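Local coordinates for FAD synthase (Thermoplasma volcanium GSS1, PDB 3GLV), which probably transfers the AMP portion of ATP to flavin mononucleotide, making the coenzyme FAD and releasing diphosphate, at residues L91-K96 with I115-K120; Y21-K26 with L63-R68. One frame throughout, in Å; residues are numbered along the deposited sequence.

Interaction 1 of 2, residues L91-K96 with I115-K120; sequences LGYDQK and IVRISK
At the carboxyl end of two neighbouring parallel strands, 88-91 and 114-117, Leu91 pairs with Arg117 where the nucleotide-binding sheet gives way to its loops. Leu91 N donates to Val116 O at 2.9 Å, and Ile118 N returns a nearly straight bond (172°) to Leu91 O at 2.8 Å, the two bonds by which a parallel strand residue straddles its partner. Beyond this bridge Gly92 opens a type I turn that ends at Gln95, the N-cap of helix 96-109. Gly92 N also donates to Gln95 OE1, while Gln95 NE2 holds Asp98. A beta carbon on Gly92 would clash with Asp94 OD1 as that side chain is now turned, consistent with glycine here.

Two cationic side chains converge on Tyr93 O, in the middle of the turn. Arg117 NH1 reaches Tyr93 O at 3.1 Å on a lone pair in the carbonyl plane, though the bond is bent to 140°; Lys96 NZ gives it a second bond of 2.7 Å. Lys96 CG lies over one face of the guanidinium, 3.6 Å from Arg117 NE, so that its methylene packs against the rim of that face. Glu99, salt-bridged to Arg117 NE, probably offsets the nearness of the two positive charges. A methionine in place of Arg117 would probably leave Glu99 without its ionic mate and Tyr93 O with one donor fewer.

Tyr93, its CG anti to the backbone N (chi1 178°), swings its ring alongside the other loop: Lys120 CB sits over one face in a CH-pi contact, 4.1 Å from the centroid, and Ile118 O lies at the ring edge. Asp94, an inferred ATP ligand, is carried on this same turn, an arrangement characteristic of Rossmann-like nucleotidyltransferases, whose nucleotide sites lie at the carboxyl ends of parallel strands.

Interaction 2 of 2, residues Y21-K26 with L63-R68; sequences YLKESK and LKVVDR
Asp67 OD2 accepts from two donors: Lys26 NZ meets it at 2.7 Å in a salt bridge on the syn lone pair, and the backbone N of Leu32 also donates to it. In this Rossmann-like α/β fold, the bridge ties the last turn of helix 16-26 to the loop leading into edge strand 68-71. A water closes the pair, accepting from Lys26 NZ at 2.6 Å and donating to Asp67 OD1. Lysine suits the place because its chain is long enough to reach from the helix to the carboxylate: with CG anti to the backbone N (chi1 175°) and bends at chi2 and chi4, its methylenes pass Val65 O before the ammonium meets Asp67.

The rest of the contact is aliphatic. Val65, in the type I turn from Leu63 to Val66, is compact and branched and fits against the helix, with Val65 CG2 4.0 Å from Leu22 CB. Leu22 is long enough to reach deeper, toward Phe11 and Val34. Lys23 instead leads its ammonium to Glu62 of the second subunit. Where the two leucine side chains cross at about a right angle, Leu22 CD1 lies 3.7 Å from Leu63 CD1.

Overall arrangement
Both segments of interaction 2 precede those of interaction 1 in the sequence, and the centres of the two contacts are about 15 Å apart. Both are built around one five-stranded parallel sheet, near opposite edges: 63-68 leads into outermost strand 68-71, whereas 115-120 continues from outermost strand 114-117. Helix 16-26 links them. Leu22 and Lys26 face 63-68, while Tyr21, Glu24 and Ser25 pack on Ile118 of interaction 1, Glu24 CB lying 3.7 Å from Ile118 CG2. Inferred ATP-binding residues lie at both, Asp94 within interaction 1 and Phe11 beside Leu22, while interaction 2 also adjoins the second subunit of the homodimer.

Interaction 1 of 2, residues L91-K96 with I115-K120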
loop_
_atom_site.group_PDB
_atom_site.type_symbol
_atom_site.label_atom_id
_atom_site.label_comp_id
_atom_site.label_asym_id
_atom_site.label_seq_id
_atom_site.Cartn_x
_atom_site.Cartn_y
_atom_site.Cartn_z
ATOM N N LEU A 91 -5.278 -3.619 18.772
ATOM C CA LEU A 91 -4.771 -2.264 19.126
ATOM C C LEU A 91 -3.216 -2.144 18.982
ATOM O O LEU A 91 -2.509 -3.130 19.047
ATOM C CB LEU A 91 -5.165 -1.877 20.547
ATOM C CG LEU A 91 -6.651 -1.818 20.943
ATOM C CD1 LEU A 91 -6.774 -1.631 22.399
ATOM C CD2 LEU A 91 -7.415 -0.743 20.170
ATOM N N GLY A 92 -2.723 -0.934 18.798
ATOM C CA GLY A 92 -1.278 -0.626 18.815
ATOM C C GLY A 92 -0.652 -0.938 20.172
ATOM O O GLY A 92 -1.351 -0.954 21.185
ATOM N N TYR A 93 0.653 -1.171 20.208
ATOM C CA TYR A 93 1.408 -1.532 21.453
ATOM C C TYR A 93 1.235 -0.531 22.651
ATOM O O TYR A 93 1.216 -0.898 23.880
ATOM C CB TYR A 93 2.925 -1.627 21.125
ATOM C CG TYR A 93 3.751 -1.930 22.351
ATOM C CD1 TYR A 93 3.699 -3.204 22.940
ATOM C CD2 TYR A 93 4.543 -0.957 22.950
ATOM C CE1 TYR A 93 4.436 -3.519 24.090
ATOM C CE2 TYR A 93 5.293 -1.255 24.115
ATOM C CZ TYR A 93 5.229 -2.541 24.679
ATOM O OH TYR A 93 5.948 -2.871 25.819
ATOM N N ASP A 94 1.161 0.739 22.263
ATOM C CA ASP A 94 1.087 1.874 23.168
ATOM C C ASP A 94 -0.300 2.010 23.865
ATOM O O ASP A 94 -0.431 2.762 24.851
ATOM C CB ASP A 94 1.425 3.147 22.351
ATOM C CG ASP A 94 0.647 3.215 20.971
ATOM O OD1 ASP A 94 0.698 2.255 20.122
ATOM O OD2 ASP A 94 -0.021 4.262 20.740
ATOM N N GLN A 95 -1.317 1.254 23.404
ATOM C CA GLN A 95 -2.712 1.565 23.746
ATOM C C GLN A 95 -3.332 0.750 24.891
ATOM O O GLN A 95 -4.429 0.232 24.764
ATOM C CB GLN A 95 -3.578 1.443 22.503
ATOM C CG GLN A 95 -3.167 2.291 21.319
ATOM C CD GLN A 95 -4.272 2.272 20.274
ATOM O OE1 GLN A 95 -4.135 1.688 19.187
ATOM N NE2 GLN A 95 -5.420 2.839 20.635
ATOM N N LYS A 96 -2.659 0.654 26.022
ATOM C CA LYS A 96 -3.175 -0.154 27.139
ATOM C C LYS A 96 -4.407 0.477 27.776
ATOM O O LYS A 96 -5.245 -0.228 28.363
ATOM C CB LYS A 96 -2.102 -0.350 28.214
ATOM C CG LYS A 96 -0.990 -1.289 27.798
ATOM C CD LYS A 96 0.354 -0.854 28.359
ATOM C CE LYS A 96 1.062 0.155 27.419
ATOM N NZ LYS A 96 2.036 -0.485 26.415
ATOM N N ILE A 115 -9.361 -8.875 22.717
ATOM C CA ILE A 115 -8.569 -7.703 22.387
ATOM C C ILE A 115 -7.100 -8.114 22.398
ATOM O O ILE A 115 -6.631 -8.706 23.395
ATOM C CB ILE A 115 -8.750 -6.558 23.405
ATOM C CG1 ILE A 115 -10.220 -6.128 23.551
ATOM C CG2 ILE A 115 -7.999 -5.312 22.968
ATOM C CD1 ILE A 115 -10.372 -5.194 24.812
ATOM N N VAL A 116 -6.357 -7.755 21.352
ATOM C CA VAL A 116 -4.917 -8.059 21.290
ATOM C C VAL A 116 -4.091 -6.823 20.967
ATOM O O VAL A 116 -4.351 -6.127 19.981
ATOM C CB VAL A 116 -4.664 -9.179 20.278
ATOM C CG1 VAL A 116 -3.151 -9.401 19.962
ATOM C CG2 VAL A 116 -5.271 -10.477 20.802
ATOM N N ARG A 117 -3.101 -6.505 21.808
ATOM C CA ARG A 117 -2.163 -5.446 21.443
ATOM C C ARG A 117 -1.080 -6.007 20.497
ATOM O O ARG A 117 -0.503 -7.067 20.763
ATOM C CB ARG A 117 -1.535 -4.809 22.680
ATOM C CG ARG A 117 -2.459 -3.829 23.391
ATOM C CD ARG A 117 -1.840 -3.131 24.653
ATOM N NE ARG A 117 -1.276 -4.089 25.594
ATOM C CZ ARG A 117 0.015 -4.397 25.727
ATOM N NH1 ARG A 117 0.969 -3.801 25.018
ATOM N NH2 ARG A 117 0.364 -5.325 26.608
ATOM N N ILE A 118 -0.823 -5.296 19.390
ATOM C CA ILE A 118 0.251 -5.638 18.474
ATOM C C ILE A 118 1.615 -5.205 18.981
ATOM O O ILE A 118 1.713 -4.211 19.668
ATOM C CB ILE A 118 0.016 -5.015 17.118
ATOM C CG1 ILE A 118 -1.332 -5.521 16.588
ATOM C CG2 ILE A 118 1.241 -5.266 16.149
ATOM C CD1 ILE A 118 -1.465 -7.077 16.475
ATOM N N SER A 119 2.656 -5.952 18.644
ATOM C CA SER A 119 4.038 -5.644 19.099
ATOM C C SER A 119 4.497 -4.275 18.624
ATOM O O SER A 119 4.026 -3.775 17.597
ATOM C CB SER A 119 5.042 -6.661 18.570
ATOM O OG SER A 119 5.068 -6.655 17.152
ATOM N N LYS A 120 5.415 -3.678 19.371
ATOM C CA LYS A 120 5.940 -2.346 19.019
ATOM C C LYS A 120 6.686 -2.429 17.685
ATOM O O LYS A 120 7.435 -3.366 17.477
ATOM C CB LYS A 120 6.849 -1.843 20.154
ATOM C CG LYS A 120 7.408 -0.434 19.922
ATOM C CD LYS A 120 7.948 0.224 21.207
ATOM C CE LYS A 120 9.253 -0.379 21.700
ATOM N NZ LYS A 120 9.877 0.463 22.797
#

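Interaction 2 of 2, residues Y21-K26 with L63-R68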
loop_
_atom_site.group_PDB
_atom_site.type_symbol
_atom_site.label_atom_id
_atom_site.label_comp_id
_atom_site.label_asym_id
_atom_site.label_seq_id
_atom_site.Cartn_x
_atom_site.Cartn_y
_atom_site.Cartn_z
ATOM N N TYR A 21 1.321 -2.941 11.786
ATOM C CA TYR A 21 0.058 -3.126 12.483
ATOM C C TYR A 21 -0.877 -4.050 11.734
ATOM O O TYR A 21 -1.351 -4.984 12.287
ATOM C CB TYR A 21 -0.611 -1.778 12.770
ATOM C CG TYR A 21 -2.020 -1.812 13.352
ATOM C CD1 TYR A 21 -2.285 -2.386 14.554
ATOM C CD2 TYR A 21 -3.052 -1.222 12.694
ATOM C CE1 TYR A 21 -3.530 -2.378 15.063
ATOM C CE2 TYR A 21 -4.294 -1.214 13.190
ATOM C CZ TYR A 21 -4.536 -1.790 14.368
ATOM O OH TYR A 21 -5.793 -1.761 14.828
ATOM N N LEU A 22 -1.095 -3.773 10.462
ATOM C CA LEU A 22 -1.962 -4.564 9.638
ATOM C C LEU A 22 -1.442 -6.003 9.438
ATOM O O LEU A 22 -2.150 -6.924 9.652
ATOM C CB LEU A 22 -2.220 -3.865 8.315
ATOM C CG LEU A 22 -2.921 -2.515 8.393
ATOM C CD1 LEU A 22 -3.239 -1.934 7.035
ATOM C CD2 LEU A 22 -4.163 -2.645 9.212
ATOM N N LYS A 23 -0.188 -6.163 9.065
ATOM C CA LYS A 23 0.399 -7.462 8.830
ATOM C C LYS A 23 0.365 -8.343 10.045
ATOM O O LYS A 23 0.058 -9.563 9.936
ATOM C CB LYS A 23 1.804 -7.342 8.282
ATOM C CG LYS A 23 2.465 -8.639 8.005
ATOM C CD LYS A 23 3.868 -8.478 7.294
ATOM C CE LYS A 23 3.745 -7.930 5.854
ATOM N NZ LYS A 23 5.091 -8.069 5.228
ATOM N N GLU A 24 0.674 -7.772 11.210
ATOM C CA GLU A 24 0.681 -8.588 12.428
ATOM C C GLU A 24 -0.774 -8.912 12.812
ATOM O O GLU A 24 -1.036 -9.983 13.294
ATOM C CB GLU A 24 1.412 -7.904 13.567
ATOM C CG GLU A 24 2.906 -7.723 13.335
ATOM C CD GLU A 24 3.623 -9.033 13.066
ATOM O OE1 GLU A 24 3.737 -9.850 13.987
ATOM O OE2 GLU A 24 4.071 -9.240 11.934
ATOM N N SER A 25 -1.725 -7.998 12.527
ATOM C CA SER A 25 -3.099 -8.278 12.827
ATOM C C SER A 25 -3.555 -9.461 11.985
ATOM O O SER A 25 -4.224 -10.335 12.497
ATOM C CB SER A 25 -4.002 -7.066 12.630
ATOM O OG SER A 25 -3.619 -5.992 13.494
ATOM N N LYS A 26 -3.197 -9.480 10.689
ATOM C CA LYS A 26 -3.622 -10.544 9.778
ATOM C C LYS A 26 -3.114 -11.896 10.260
ATOM O O LYS A 26 -3.817 -12.901 10.206
ATOM C CB LYS A 26 -3.167 -10.263 8.371
ATOM C CG LYS A 26 -3.452 -11.388 7.336
ATOM C CD LYS A 26 -4.915 -11.744 7.200
ATOM C CE LYS A 26 -5.142 -12.741 6.049
ATOM N NZ LYS A 26 -5.580 -12.109 4.815
ATOM N N LEU A 63 -3.855 -3.308 -0.161
ATOM C CA LEU A 63 -2.818 -4.082 0.521
ATOM C C LEU A 63 -3.068 -5.572 0.569
ATOM O O LEU A 63 -4.179 -6.037 0.899
ATOM C CB LEU A 63 -2.613 -3.597 1.943
ATOM C CG LEU A 63 -2.216 -2.121 2.049
ATOM C CD1 LEU A 63 -2.336 -1.696 3.506
ATOM C CD2 LEU A 63 -0.819 -1.912 1.454
ATOM N N LYS A 64 -2.017 -6.341 0.279
ATOM C CA LYS A 64 -2.131 -7.807 0.247
ATOM C C LYS A 64 -2.837 -8.326 1.489
ATOM O O LYS A 64 -3.708 -9.154 1.379
ATOM C CB LYS A 64 -0.731 -8.483 0.159
ATOM C CG LYS A 64 -0.059 -8.372 -1.240
ATOM C CD LYS A 64 1.340 -9.083 -1.301
ATOM C CE LYS A 64 2.121 -8.795 -2.617
ATOM N NZ LYS A 64 1.246 -8.718 -3.908
ATOM N N VAL A 65 -2.463 -7.806 2.662
ATOM C CA VAL A 65 -2.917 -8.394 3.906
ATOM C C VAL A 65 -4.350 -8.008 4.281
ATOM O O VAL A 65 -4.911 -8.616 5.192
ATOM C CB VAL A 65 -1.946 -8.078 5.088
ATOM C CG1 VAL A 65 -0.542 -8.582 4.763
ATOM C CG2 VAL A 65 -1.951 -6.618 5.460
ATOM N N VAL A 66 -4.970 -7.068 3.549
ATOM C CA VAL A 66 -6.281 -6.607 3.873
ATOM C C VAL A 66 -7.346 -7.342 3.059
ATOM O O VAL A 66 -7.423 -7.230 1.804
ATOM C CB VAL A 66 -6.443 -5.043 3.690
ATOM C CG1 VAL A 66 -7.857 -4.604 4.003
ATOM C CG2 VAL A 66 -5.438 -4.277 4.524
ATOM N N ASP A 67 -8.234 -8.032 3.772
ATOM C CA ASP A 67 -9.329 -8.726 3.072
ATOM C C ASP A 67 -10.482 -7.792 2.778
ATOM O O ASP A 67 -10.990 -7.807 1.661
ATOM C CB ASP A 67 -9.746 -9.940 3.846
ATOM C CG ASP A 67 -8.610 -10.920 3.957
ATOM O OD1 ASP A 67 -8.187 -11.384 2.880
ATOM O OD2 ASP A 67 -8.067 -11.129 5.060
ATOM N N ARG A 68 -10.850 -6.956 3.753
ATOM C CA ARG A 68 -11.981 -6.024 3.595
ATOM C C ARG A 68 -11.724 -4.739 4.337
ATOM O O ARG A 68 -11.169 -4.746 5.443
ATOM C CB ARG A 68 -13.280 -6.625 4.150
ATOM C CG ARG A 68 -13.998 -7.464 3.139
ATOM C CD ARG A 68 -15.242 -8.127 3.743
ATOM N NE ARG A 68 -16.128 -7.113 4.302
ATOM C CZ ARG A 68 -16.610 -7.103 5.548
ATOM N NH1 ARG A 68 -16.314 -8.072 6.427
ATOM N NH2 ARG A 68 -17.408 -6.100 5.911
HETATM O O HOH W 1 -6.557 -14.107 3.519
#